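PDB 5DL8: benzoate transport porin BenP from Acinetobacter baumannii AB307-0294, which probably forms a channel through the outer membrane for small solutes, among them perhaps benzoate. Local coordinates for residues S51-L56 against R146-S151; V139-A144 against P301-I306; K375-Q380 against V401-K406. All blocks are in the same frame, centred on the assembly; numbering follows the deposited sequence.

Contact 1 (S51-L56 against R146-S151); sequences SQAASL and RQLLTS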
ATOM      1  N   SER A  51     -10.443   7.915 -15.881  1.00 25.33           N
ATOM      2  CA  SER A  51     -10.905   8.967 -14.971  1.00 24.79           C
ATOM      3  C   SER A  51      -9.936  10.128 -14.863  1.00 23.32           C
ATOM      4  O   SER A  51      -8.720   9.918 -15.107  1.00 22.80           O
ATOM      5  CB  SER A  51     -11.259   8.384 -13.593  1.00 23.29           C
ATOM      6  OG  SER A  51     -10.182   7.712 -13.006  1.00 22.97           O
ATOM      7  N   GLN A  52     -10.494  11.303 -14.516  1.00 24.14           N
ATOM      8  CA  GLN A  52      -9.701  12.509 -14.185  1.00 26.90           C
ATOM      9  C   GLN A  52     -10.021  12.934 -12.774  1.00 26.78           C
ATOM     10  O   GLN A  52     -11.218  12.978 -12.429  1.00 26.48           O
ATOM     11  CB  GLN A  52     -10.001  13.683 -15.116  1.00 30.01           C
ATOM     12  CG  GLN A  52      -9.270  14.950 -14.807  1.00 32.88           C
ATOM     13  CD  GLN A  52      -7.757  14.775 -15.058  1.00 34.05           C
ATOM     14  OE1 GLN A  52      -7.331  14.311 -16.126  1.00 36.82           O
ATOM     15  NE2 GLN A  52      -6.954  15.114 -14.079  1.00 34.30           N
ATOM     16  N   ALA A  53      -8.954  13.215 -11.982  1.00 25.54           N
ATOM     17  CA  ALA A  53      -9.083  13.588 -10.573  1.00 25.36           C
ATOM     18  C   ALA A  53      -8.312  14.870 -10.279  1.00 25.81           C
ATOM     19  O   ALA A  53      -7.358  15.211 -10.996  1.00 26.12           O
ATOM     20  CB  ALA A  53      -8.557  12.466  -9.660  1.00 23.81           C
ATOM     21  N   ALA A  54      -8.791  15.594  -9.266  1.00 26.30           N
ATOM     22  CA  ALA A  54      -8.126  16.744  -8.660  1.00 27.69           C
ATOM     23  C   ALA A  54      -8.223  16.573  -7.111  1.00 27.19           C
ATOM     24  O   ALA A  54      -9.241  16.130  -6.614  1.00 24.80           O
ATOM     25  CB  ALA A  54      -8.733  18.062  -9.069  1.00 28.94           C
ATOM     26  N   SER A  55      -7.113  16.891  -6.429  1.00 28.41           N
ATOM     27  CA  SER A  55      -6.995  16.703  -5.002  1.00 29.97           C
ATOM     28  C   SER A  55      -6.161  17.755  -4.335  1.00 32.19           C
ATOM     29  O   SER A  55      -5.249  18.311  -4.945  1.00 35.12           O
ATOM     30  CB  SER A  55      -6.345  15.364  -4.681  1.00 29.54           C
ATOM     31  OG  SER A  55      -7.063  14.281  -5.219  1.00 27.57           O
ATOM     32  N   LEU A  56      -6.469  17.983  -3.071  1.00 31.64           N
ATOM     33  CA  LEU A  56      -5.720  18.907  -2.249  1.00 32.70           C
ATOM     34  C   LEU A  56      -5.524  18.363  -0.801  1.00 32.09           C
ATOM     35  O   LEU A  56      -6.460  17.775  -0.222  1.00 32.26           O
ATOM     36  CB  LEU A  56      -6.485  20.237  -2.222  1.00 33.92           C
ATOM     37  CG  LEU A  56      -5.786  21.407  -1.511  1.00 34.33           C
ATOM     38  CD1 LEU A  56      -4.472  21.687  -2.198  1.00 34.54           C
ATOM     39  CD2 LEU A  56      -6.705  22.600  -1.474  1.00 36.64           C
ATOM     40  N   ARG A 146      -4.194   3.188  -7.900  1.00 28.35           N
ATOM     41  CA  ARG A 146      -5.311   3.309  -8.860  1.00 29.17           C
ATOM     42  C   ARG A 146      -5.672   4.800  -9.101  1.00 27.61           C
ATOM     43  O   ARG A 146      -4.836   5.506  -9.665  1.00 29.20           O
ATOM     44  CB  ARG A 146      -6.487   2.449  -8.376  1.00 29.34           C
ATOM     45  CG  ARG A 146      -6.254   0.942  -8.252  1.00 28.98           C
ATOM     46  CD  ARG A 146      -5.729   0.363  -9.510  1.00 29.78           C
ATOM     47  NE  ARG A 146      -5.943  -1.084  -9.592  1.00 32.35           N
ATOM     48  CZ  ARG A 146      -5.279  -2.048  -8.897  1.00 35.30           C
ATOM     49  NH1 ARG A 146      -4.328  -1.779  -7.974  1.00 32.66           N
ATOM     50  NH2 ARG A 146      -5.647  -3.311  -9.098  1.00 34.81           N
ATOM     51  N   GLN A 147      -6.826   5.268  -8.601  1.00 23.80           N
ATOM     52  CA  GLN A 147      -7.204   6.628  -8.756  1.00 22.73           C
ATOM     53  C   GLN A 147      -7.128   7.363  -7.430  1.00 22.26           C
ATOM     54  O   GLN A 147      -6.008   7.773  -7.025  1.00 22.00           O
ATOM     55  CB  GLN A 147      -8.568   6.731  -9.475  1.00 22.14           C
ATOM     56  CG  GLN A 147      -9.112   8.111  -9.730  1.00 22.70           C
ATOM     57  CD  GLN A 147      -8.089   9.097 -10.271  1.00 24.11           C
ATOM     58  OE1 GLN A 147      -7.273   9.624  -9.511  1.00 26.74           O
ATOM     59  NE2 GLN A 147      -8.170   9.416 -11.569  1.00 25.13           N
ATOM     60  N   LEU A 148      -8.219   7.509  -6.698  1.00 23.07           N
ATOM     61  CA  LEU A 148      -8.104   8.178  -5.334  1.00 23.72           C
ATOM     62  C   LEU A 148      -7.385   7.219  -4.294  1.00 23.38           C
ATOM     63  O   LEU A 148      -7.210   6.004  -4.581  1.00 22.26           O
ATOM     64  CB  LEU A 148      -9.437   8.739  -4.876  1.00 24.92           C
ATOM     65  CG  LEU A 148     -10.170   9.661  -5.894  1.00 26.24           C
ATOM     66  CD1 LEU A 148     -11.405  10.303  -5.260  1.00 27.75           C
ATOM     67  CD2 LEU A 148      -9.157  10.731  -6.360  1.00 27.85           C
ATOM     68  N   LEU A 149      -6.938   7.778  -3.176  1.00 24.37           N
ATOM     69  CA  LEU A 149      -6.039   7.109  -2.184  1.00 25.67           C
ATOM     70  C   LEU A 149      -6.811   6.703  -0.896  1.00 24.83           C
ATOM     71  O   LEU A 149      -7.715   7.404  -0.353  1.00 24.67           O
ATOM     72  CB  LEU A 149      -4.995   8.081  -1.751  1.00 29.20           C
ATOM     73  CG  LEU A 149      -3.715   8.337  -2.554  1.00 33.02           C
ATOM     74  CD1 LEU A 149      -3.877   8.271  -4.025  1.00 32.99           C
ATOM     75  CD2 LEU A 149      -2.988   9.613  -2.150  1.00 33.55           C
ATOM     76  N   THR A 150      -6.510   5.509  -0.443  1.00 23.96           N
ATOM     77  CA  THR A 150      -7.023   4.951   0.833  1.00 23.03           C
ATOM     78  C   THR A 150      -6.519   5.803   2.004  1.00 22.76           C
ATOM     79  O   THR A 150      -5.372   6.243   2.031  1.00 23.70           O
ATOM     80  CB  THR A 150      -6.570   3.477   0.943  1.00 23.04           C
ATOM     81  OG1 THR A 150      -6.975   2.843  -0.267  1.00 22.85           O
ATOM     82  CG2 THR A 150      -7.148   2.659   2.187  1.00 22.21           C
ATOM     83  N   SER A 151      -7.403   6.123   2.919  1.00 23.08           N
ATOM     84  CA  SER A 151      -7.041   6.622   4.237  1.00 23.76           C
ATOM     85  C   SER A 151      -7.902   5.931   5.295  1.00 24.46           C
ATOM     86  O   SER A 151      -8.766   5.075   4.938  1.00 24.81           O
ATOM     87  CB  SER A 151      -7.213   8.128   4.235  1.00 23.96           C
ATOM     88  OG  SER A 151      -8.587   8.512   4.144  1.00 24.00           O
TER
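Ala53 and Gln147 mark the closest backbone approach, their CA atoms 7.4 Å apart, too far for a shared strand ladder. Residues 51-56 run as extended strand, whereas 146-151 form an irregular loop with no matching repeat, so side chains alone bridge the gap. The alternation of the strand decides which take part: Ser51, Ala53 and Ser55 point toward the loop, while Gln52 and Ala54 point away from it, Gln52 reaching instead to Asn32 on the neighbouring strand. Gln147 carries most of the contact. Its CG lies anti to the backbone N (chi1 -180°) and the chain then bends at chi2 (45°), which lays the terminal amide along the strand. From there NE2 donates to Ser51 OG at 3.0 Å; the bond is nearly straight (166°) and the hydroxyl oxygen sits almost in the amide plane. At the other end of the same amide, Gln147 OE1 comes within 3.1 Å of Ala53 CB, a close carbon-oxygen approach. This is a piece of the porin principle as the OprD family uses it: a long loop folds inward and lies against the inner wall of the beta-barrel, where, as in OprD relatives, it probably narrows the channel. Leu148 continues the wall packing, its CD2 branch resting 3.8 Å from Ala53 CB and 4.3 Å from Ser55 OG. The loop backbone is gripped by three other strands as well: Lys31 NZ donates to Gln147 O, Tyr112 OH bonds to Leu148 N and Gln83 OE1 accepts from Leu149 N. At the start of the loop segment, the guanidinium group of Arg146 approaches those of Arg178 and Arg398, a gathering of positive charge consistent with the arginine-rich channel lining known from OprD relatives.

Contact 2 (V139-A144 against P301-I306); sequences VTAVDA and PETYFI
Glu302 reaches across to Val139 with a carboxylate that serves two backbone N-H groups at once. Its OE2 presents the syn lone pair to Val139 N at 2.6 Å, in an almost linear bond (174°), while OE1 turns its anti lone pair to Tyr304 N at 3.0 Å within its own loop. The same OE1 also lies at the edge of the Tyr304 ring, in its plane. The bend at chi2 (44°) curls the chain back so that both bonds can form, and together they should fix the rotation of the carboxylate; Lys228 adds a long, weak ion pair to OE2. The turn behind it is of type I, from Glu302 to Phe305, and the Phe305 ring lies with one face against Glu302 CB. In OprD-type porins two long loops fold into the barrel and meet to constrict the channel; here the loops are those following strands 132-133 and 278-288, joined close to the centre of the chain. At the other end of the contact, Asp143 and Pro301 cross obliquely, with Asp143 OD2 3.6 Å from Pro301 CD. The carboxylate of Asp143 has its polar partners elsewhere: OD2 in a salt bridge with Arg178, OD1 in a hydrogen bond with Ser145. Between these two ends a water ties the backbones together, donating to Val139 O and to Pro301 O, each at 2.7 Å, and accepting from Ala141 N at 3.0 Å. Thr303 directs its side chain toward the methyl of Ala141, but Ala141 has two conformers, and how closely they approach is doubtful.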
ATOM      1  N   VAL A 139      -0.930  -4.257   7.333  1.00 29.42           N
ATOM      2  CA  VAL A 139      -2.322  -4.046   7.237  1.00 33.56           C
ATOM      3  C   VAL A 139      -2.851  -2.683   6.604  1.00 31.31           C
ATOM      4  O   VAL A 139      -3.697  -2.727   5.715  1.00 30.67           O
ATOM      5  CB  VAL A 139      -3.074  -4.164   8.648  1.00 39.43           C
ATOM      6  CG1 VAL A 139      -4.595  -4.295   8.361  1.00 39.72           C
ATOM      7  CG2 VAL A 139      -2.584  -5.344   9.517  1.00 41.08           C
ATOM      8  N   THR A 140      -2.409  -1.518   7.152  1.00 29.65           N
ATOM      9  CA  THR A 140      -2.912  -0.231   6.804  1.00 30.38           C
ATOM     10  C   THR A 140      -1.809   0.519   6.096  1.00 30.48           C
ATOM     11  O   THR A 140      -0.981   1.192   6.752  1.00 30.54           O
ATOM     12  CB  THR A 140      -3.411   0.478   8.070  1.00 31.05           C
ATOM     13  OG1 THR A 140      -2.351   0.661   8.965  1.00 29.52           O
ATOM     14  CG2 THR A 140      -4.570  -0.345   8.753  1.00 32.65           C
ATOM     15  N   ALA A 141      -1.676   0.419   4.794  0.50 30.35           N
ATOM     16  CA  ALA A 141      -0.525   1.131   4.107  0.50 33.68           C
ATOM     17  C   ALA A 141      -0.948   2.335   3.242  0.50 33.83           C
ATOM     18  O   ALA A 141      -2.137   2.684   3.179  0.50 36.19           O
ATOM     19  CB  ALA A 141       0.268   0.133   3.235  0.50 34.27           C
ATOM     20  N   VAL A 142       0.021   2.967   2.580  0.50 35.60           N
ATOM     21  CA  VAL A 142      -0.250   3.850   1.389  0.50 36.52           C
ATOM     22  C   VAL A 142      -0.993   3.014   0.285  0.50 37.29           C
ATOM     23  O   VAL A 142      -0.318   1.989  -0.062  0.50 32.26           O
ATOM     24  CB  VAL A 142       1.136   4.308   0.796  0.50 35.94           C
ATOM     25  CG1 VAL A 142       0.977   5.364  -0.334  0.50 33.60           C
ATOM     26  CG2 VAL A 142       2.076   4.747   1.938  0.50 34.46           C
ATOM     27  N   ASP A 143      -2.303   3.273  -0.187  1.00 39.38           N
ATOM     28  CA  ASP A 143      -2.621   2.699  -1.486  1.00 38.48           C
ATOM     29  C   ASP A 143      -2.913   3.785  -2.554  1.00 37.10           C
ATOM     30  O   ASP A 143      -4.083   4.228  -2.755  1.00 34.27           O
ATOM     31  CB  ASP A 143      -3.787   1.724  -1.410  1.00 32.99           C
ATOM     32  CG  ASP A 143      -3.953   0.951  -2.708  1.00 32.77           C
ATOM     33  OD1 ASP A 143      -3.137   1.167  -3.706  1.00 36.25           O
ATOM     34  OD2 ASP A 143      -4.877   0.126  -2.815  1.00 30.10           O
ATOM     35  N   ALA A 144      -1.851   4.072  -3.275  1.00 32.49           N
ATOM     36  CA  ALA A 144      -1.909   4.991  -4.464  1.00 32.50           C
ATOM     37  C   ALA A 144      -1.878   4.270  -5.819  1.00 29.53           C
ATOM     38  O   ALA A 144      -1.523   4.852  -6.805  1.00 31.14           O
ATOM     39  CB  ALA A 144      -0.711   6.021  -4.362  1.00 31.01           C
ATOM     40  N   PRO A 301      -3.722  -3.209   0.373  1.00 31.62           N
ATOM     41  CA  PRO A 301      -2.552  -4.076  -0.016  1.00 31.25           C
ATOM     42  C   PRO A 301      -1.644  -4.283   1.196  1.00 31.93           C
ATOM     43  O   PRO A 301      -1.665  -3.467   2.111  1.00 31.41           O
ATOM     44  CB  PRO A 301      -1.779  -3.215  -1.062  1.00 31.48           C
ATOM     45  CG  PRO A 301      -2.030  -1.811  -0.535  1.00 32.50           C
ATOM     46  CD  PRO A 301      -3.500  -1.804  -0.069  1.00 30.20           C
ATOM     47  N   GLU A 302      -0.849  -5.361   1.179  1.00 33.13           N
ATOM     48  CA  GLU A 302       0.141  -5.638   2.258  1.00 31.79           C
ATOM     49  C   GLU A 302       1.466  -5.303   1.618  1.00 29.48           C
ATOM     50  O   GLU A 302       2.199  -6.171   1.034  1.00 30.43           O
ATOM     51  CB  GLU A 302       0.084  -7.066   2.796  1.00 31.55           C
ATOM     52  CG  GLU A 302       1.062  -7.323   3.927  1.00 32.53           C
ATOM     53  CD  GLU A 302       1.025  -6.130   4.911  1.00 34.73           C
ATOM     54  OE1 GLU A 302       1.868  -5.156   4.717  1.00 33.78           O
ATOM     55  OE2 GLU A 302       0.118  -6.145   5.815  1.00 31.79           O
ATOM     56  N   THR A 303       1.769  -4.036   1.776  1.00 29.24           N
ATOM     57  CA  THR A 303       2.960  -3.386   1.198  1.00 29.02           C
ATOM     58  C   THR A 303       4.286  -3.840   1.812  1.00 29.22           C
ATOM     59  O   THR A 303       5.327  -3.609   1.208  1.00 27.12           O
ATOM     60  CB  THR A 303       2.931  -1.826   1.323  1.00 28.56           C
ATOM     61  OG1 THR A 303       2.746  -1.479   2.725  1.00 28.29           O
ATOM     62  CG2 THR A 303       1.664  -1.204   0.387  1.00 29.56           C
ATOM     63  N   TYR A 304       4.224  -4.461   2.993  1.00 31.71           N
ATOM     64  CA  TYR A 304       5.413  -5.037   3.671  1.00 32.02           C
ATOM     65  C   TYR A 304       5.735  -6.441   3.312  1.00 29.51           C
ATOM     66  O   TYR A 304       6.593  -7.068   3.958  1.00 29.22           O
ATOM     67  CB  TYR A 304       5.246  -4.859   5.171  1.00 34.31           C
ATOM     68  CG  TYR A 304       5.360  -3.374   5.547  1.00 36.25           C
ATOM     69  CD1 TYR A 304       4.267  -2.443   5.318  1.00 34.47           C
ATOM     70  CD2 TYR A 304       6.616  -2.860   6.018  1.00 36.79           C
ATOM     71  CE1 TYR A 304       4.423  -1.080   5.601  1.00 35.79           C
ATOM     72  CE2 TYR A 304       6.790  -1.506   6.295  1.00 36.53           C
ATOM     73  CZ  TYR A 304       5.734  -0.629   6.131  1.00 36.50           C
ATOM     74  OH  TYR A 304       5.986   0.651   6.484  1.00 35.78           O
ATOM     75  N   PHE A 305       4.973  -7.003   2.384  1.00 29.79           N
ATOM     76  CA  PHE A 305       5.366  -8.256   1.740  1.00 29.80           C
ATOM     77  C   PHE A 305       6.650  -7.894   0.951  1.00 30.17           C
ATOM     78  O   PHE A 305       6.882  -6.692   0.720  1.00 27.04           O
ATOM     79  CB  PHE A 305       4.246  -8.747   0.780  1.00 31.03           C
ATOM     80  CG  PHE A 305       3.172  -9.605   1.370  1.00 30.36           C
ATOM     81  CD1 PHE A 305       3.075  -9.899   2.712  1.00 31.19           C
ATOM     82  CD2 PHE A 305       2.188 -10.122   0.520  1.00 32.39           C
ATOM     83  CE1 PHE A 305       2.041 -10.669   3.204  1.00 31.41           C
ATOM     84  CE2 PHE A 305       1.118 -10.932   0.998  1.00 31.05           C
ATOM     85  CZ  PHE A 305       1.062 -11.182   2.348  1.00 34.37           C
ATOM     86  N   ILE A 306       7.516  -8.877   0.616  1.00 31.08           N
ATOM     87  CA  ILE A 306       8.818  -8.536  -0.137  1.00 32.19           C
ATOM     88  C   ILE A 306       8.562  -7.952  -1.566  1.00 30.87           C
ATOM     89  O   ILE A 306       9.383  -7.301  -2.144  1.00 30.24           O
ATOM     90  CB  ILE A 306       9.784  -9.710  -0.396  1.00 31.06           C
ATOM     91  CG1 ILE A 306       9.141 -10.705  -1.387  1.00 31.91           C
ATOM     92  CG2 ILE A 306      10.214 -10.401   0.863  1.00 29.88           C
ATOM     93  CD1 ILE A 306       9.881 -12.051  -1.441  1.00 34.93           C
TER
HETATM   94  O   HOH W   1      -3.226  -1.663   3.273  1.00 28.22           O

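Contact 3 (K375-Q380 against V401-K406); sequences KGFALQ and VNYTKK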
ATOM      1  N   LYS A 375       7.069  21.516 -15.128  1.00 32.92           N
ATOM      2  CA  LYS A 375       7.443  21.093 -13.803  1.00 34.67           C
ATOM      3  C   LYS A 375       6.263  20.546 -12.946  1.00 33.51           C
ATOM      4  O   LYS A 375       5.292  21.242 -12.813  1.00 33.27           O
ATOM      5  CB  LYS A 375       8.047  22.260 -13.060  1.00 38.01           C
ATOM      6  CG  LYS A 375       8.647  21.900 -11.693  1.00 41.04           C
ATOM      7  CD  LYS A 375       9.891  22.787 -11.408  1.00 45.57           C
ATOM      8  CE  LYS A 375      10.129  23.265  -9.958  1.00 47.94           C
ATOM      9  NZ  LYS A 375      10.016  22.145  -8.990  1.00 47.25           N
ATOM     10  N   GLY A 376       6.438  19.341 -12.381  1.00 31.86           N
ATOM     11  CA  GLY A 376       5.457  18.589 -11.651  1.00 31.27           C
ATOM     12  C   GLY A 376       4.633  17.577 -12.496  1.00 31.18           C
ATOM     13  O   GLY A 376       3.825  16.850 -11.954  1.00 29.07           O
ATOM     14  N   PHE A 377       4.701  17.649 -13.845  1.00 31.73           N
ATOM     15  CA  PHE A 377       4.088  16.604 -14.683  1.00 29.78           C
ATOM     16  C   PHE A 377       4.971  15.388 -14.814  1.00 29.74           C
ATOM     17  O   PHE A 377       6.226  15.524 -14.958  1.00 30.75           O
ATOM     18  CB  PHE A 377       3.792  17.137 -16.106  1.00 29.24           C
ATOM     19  CG  PHE A 377       2.652  18.019 -16.142  1.00 28.78           C
ATOM     20  CD1 PHE A 377       1.382  17.477 -16.141  1.00 29.51           C
ATOM     21  CD2 PHE A 377       2.828  19.372 -16.088  1.00 29.89           C
ATOM     22  CE1 PHE A 377       0.277  18.299 -16.116  1.00 30.17           C
ATOM     23  CE2 PHE A 377       1.783  20.214 -16.112  1.00 30.99           C
ATOM     24  CZ  PHE A 377       0.472  19.693 -16.133  1.00 31.13           C
ATOM     25  N   ALA A 378       4.320  14.244 -14.860  1.00 28.28           N
ATOM     26  CA  ALA A 378       4.999  12.942 -15.064  1.00 28.76           C
ATOM     27  C   ALA A 378       4.075  12.018 -15.843  1.00 28.56           C
ATOM     28  O   ALA A 378       2.841  12.190 -15.769  1.00 28.35           O
ATOM     29  CB  ALA A 378       5.389  12.281 -13.680  1.00 27.34           C
ATOM     30  N   LEU A 379       4.653  11.004 -16.504  1.00 29.16           N
ATOM     31  CA  LEU A 379       3.892   9.921 -17.071  1.00 29.68           C
ATOM     32  C   LEU A 379       4.335   8.598 -16.404  1.00 30.27           C
ATOM     33  O   LEU A 379       5.547   8.391 -16.068  1.00 29.40           O
ATOM     34  CB  LEU A 379       4.110   9.745 -18.604  1.00 30.98           C
ATOM     35  CG  LEU A 379       3.997  10.930 -19.511  1.00 32.21           C
ATOM     36  CD1 LEU A 379       4.596  10.539 -20.887  1.00 33.94           C
ATOM     37  CD2 LEU A 379       2.611  11.466 -19.607  1.00 33.18           C
ATOM     38  N   GLN A 380       3.383   7.676 -16.308  1.00 28.88           N
ATOM     39  CA  GLN A 380       3.649   6.341 -15.826  1.00 27.95           C
ATOM     40  C   GLN A 380       2.771   5.394 -16.569  1.00 27.78           C
ATOM     41  O   GLN A 380       1.521   5.670 -16.717  1.00 27.61           O
ATOM     42  CB  GLN A 380       3.345   6.231 -14.319  1.00 29.29           C
ATOM     43  CG  GLN A 380       3.796   4.904 -13.660  1.00 29.09           C
ATOM     44  CD  GLN A 380       3.369   4.861 -12.234  1.00 30.32           C
ATOM     45  OE1 GLN A 380       2.159   4.773 -11.903  1.00 30.84           O
ATOM     46  NE2 GLN A 380       4.336   5.018 -11.359  1.00 29.91           N
ATOM     47  N   VAL A 401      -1.272  10.139 -16.231  1.00 29.32           N
ATOM     48  CA  VAL A 401      -0.635  11.409 -16.344  1.00 29.38           C
ATOM     49  C   VAL A 401      -0.872  12.105 -15.033  1.00 29.93           C
ATOM     50  O   VAL A 401      -2.001  12.421 -14.705  1.00 33.21           O
ATOM     51  CB  VAL A 401      -1.208  12.291 -17.454  1.00 30.73           C
ATOM     52  CG1 VAL A 401      -0.440  13.642 -17.550  1.00 30.51           C
ATOM     53  CG2 VAL A 401      -1.216  11.558 -18.794  1.00 31.20           C
ATOM     54  N   ASN A 402       0.209  12.352 -14.314  1.00 30.01           N
ATOM     55  CA  ASN A 402       0.237  12.867 -12.947  1.00 30.69           C
ATOM     56  C   ASN A 402       0.764  14.269 -12.923  1.00 31.52           C
ATOM     57  O   ASN A 402       1.767  14.585 -13.630  1.00 34.87           O
ATOM     58  CB  ASN A 402       1.156  11.982 -12.086  1.00 30.94           C
ATOM     59  CG  ASN A 402       0.499  10.609 -11.729  1.00 33.31           C
ATOM     60  OD1 ASN A 402      -0.704  10.582 -11.363  1.00 38.66           O
ATOM     61  ND2 ASN A 402       1.231   9.504 -11.855  1.00 30.64           N
ATOM     62  N   TYR A 403       0.159  15.086 -12.082  1.00 30.38           N
ATOM     63  CA  TYR A 403       0.691  16.412 -11.782  1.00 31.42           C
ATOM     64  C   TYR A 403       0.708  16.574 -10.283  1.00 31.58           C
ATOM     65  O   TYR A 403      -0.255  16.230  -9.634  1.00 30.62           O
ATOM     66  CB  TYR A 403      -0.157  17.517 -12.344  1.00 30.29           C
ATOM     67  CG  TYR A 403       0.375  18.878 -11.979  1.00 31.89           C
ATOM     68  CD1 TYR A 403       1.432  19.485 -12.693  1.00 33.76           C
ATOM     69  CD2 TYR A 403      -0.220  19.622 -10.998  1.00 32.39           C
ATOM     70  CE1 TYR A 403       1.903  20.765 -12.372  1.00 33.22           C
ATOM     71  CE2 TYR A 403       0.191  20.896 -10.714  1.00 32.51           C
ATOM     72  CZ  TYR A 403       1.279  21.431 -11.358  1.00 33.78           C
ATOM     73  OH  TYR A 403       1.600  22.680 -11.004  1.00 33.77           O
ATOM     74  N   THR A 404       1.820  17.084  -9.772  1.00 33.28           N
ATOM     75  CA  THR A 404       2.090  17.254  -8.319  1.00 34.38           C
ATOM     76  C   THR A 404       2.673  18.643  -8.087  1.00 36.04           C
ATOM     77  O   THR A 404       3.592  19.048  -8.764  1.00 35.13           O
ATOM     78  CB  THR A 404       2.948  16.125  -7.794  1.00 33.59           C
ATOM     79  OG1 THR A 404       2.213  14.932  -7.955  1.00 33.10           O
ATOM     80  CG2 THR A 404       3.277  16.304  -6.310  1.00 35.97           C
ATOM     81  N   LYS A 405       2.077  19.410  -7.206  1.00 37.83           N
ATOM     82  CA  LYS A 405       2.713  20.651  -6.810  1.00 40.68           C
ATOM     83  C   LYS A 405       2.641  20.827  -5.284  1.00 42.55           C
ATOM     84  O   LYS A 405       1.562  20.685  -4.659  1.00 40.77           O
ATOM     85  CB  LYS A 405       2.092  21.825  -7.473  1.00 42.42           C
ATOM     86  CG  LYS A 405       2.918  23.053  -7.090  1.00 45.57           C
ATOM     87  CD  LYS A 405       2.634  24.254  -7.949  1.00 48.05           C
ATOM     88  CE  LYS A 405       1.463  25.062  -7.418  1.00 49.93           C
ATOM     89  NZ  LYS A 405       1.637  26.422  -7.994  1.00 51.27           N
ATOM     90  N   LYS A 406       3.815  21.125  -4.724  1.00 44.90           N
ATOM     91  CA  LYS A 406       4.077  21.103  -3.279  1.00 48.01           C
ATOM     92  C   LYS A 406       4.489  22.521  -2.946  1.00 49.19           C
ATOM     93  O   LYS A 406       5.216  23.167  -3.716  1.00 49.25           O
ATOM     94  CB  LYS A 406       5.186  20.163  -3.012  1.00 51.65           C
ATOM     95  CG  LYS A 406       4.817  19.066  -2.085  1.00 55.84           C
ATOM     96  CD  LYS A 406       6.029  18.233  -1.717  1.00 58.46           C
ATOM     97  CE  LYS A 406       6.360  17.278  -2.854  1.00 60.89           C
ATOM     98  NZ  LYS A 406       5.819  15.921  -2.522  1.00 61.12           N
TER
HETATM   99  O   HOH W   2       0.544   6.797 -10.748  1.00 24.84           O
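Val401 meets Leu379 in a non-hydrogen-bonded pair, the side chains side by side and pointing the same way, with Val401 CG2 3.9 Å from Leu379 CD2. Asn402 follows on the opposite face and forms the hydrogen-bonded pair with Ala378: Asn402 N donates to Ala378 O at 3.0 Å, and Ala378 N returns a bond to Asn402 O at 2.9 Å. Asn402 ND2 donates to a water that donates to Gln380 OE1. These strands, 377-388 and 394-406, form the last hairpin of the beta-barrel, and the latter also pairs with strand 25-39, closing the cylinder. Tyr403 lies on the face of Phe377, Leu379 and Val401, probably turned to the membrane, since a bound C8E detergent molecule lies about 5 Å from the Leu379 side chain. Tyr403 CG lies anti to the backbone N (chi1 178°) and Phe377 CG anti to its carbonyl carbon (chi1 -75°), bringing the rings obliquely together. Tyr403 CD1 sits over the centre of one face of the Phe377 ring, 3.5 Å from Phe377 CE2, with the planes inclined at 48°. Thr404 N donates to Gly376 O at 3.0 Å, and Gly376, with positive phi, makes a CA-H...O contact back to Thr404 O.

In the fold
From the N terminus, residues 51-56 open contact 1 on an early barrel strand. The chain then enters the inward-folded loop, where 139-144 opens contact 2 before 146-151 closes contact 1 some 90 residues after it began. Contact 2 closes at 301-306, in another inward loop, so the two connections cross. They also touch within the first loop, where Thr150 OG1 lies 3.6 Å from Asp143 CB; that loop meets the barrel wall through contact 1 and the second loop through contact 2. Contact 3 comes later, in series with both, and joins neighbouring strands of a short-range hairpin. Its centre is about 13 Å from that of contact 1, and strand 25-39 pairs with strands of both contacts.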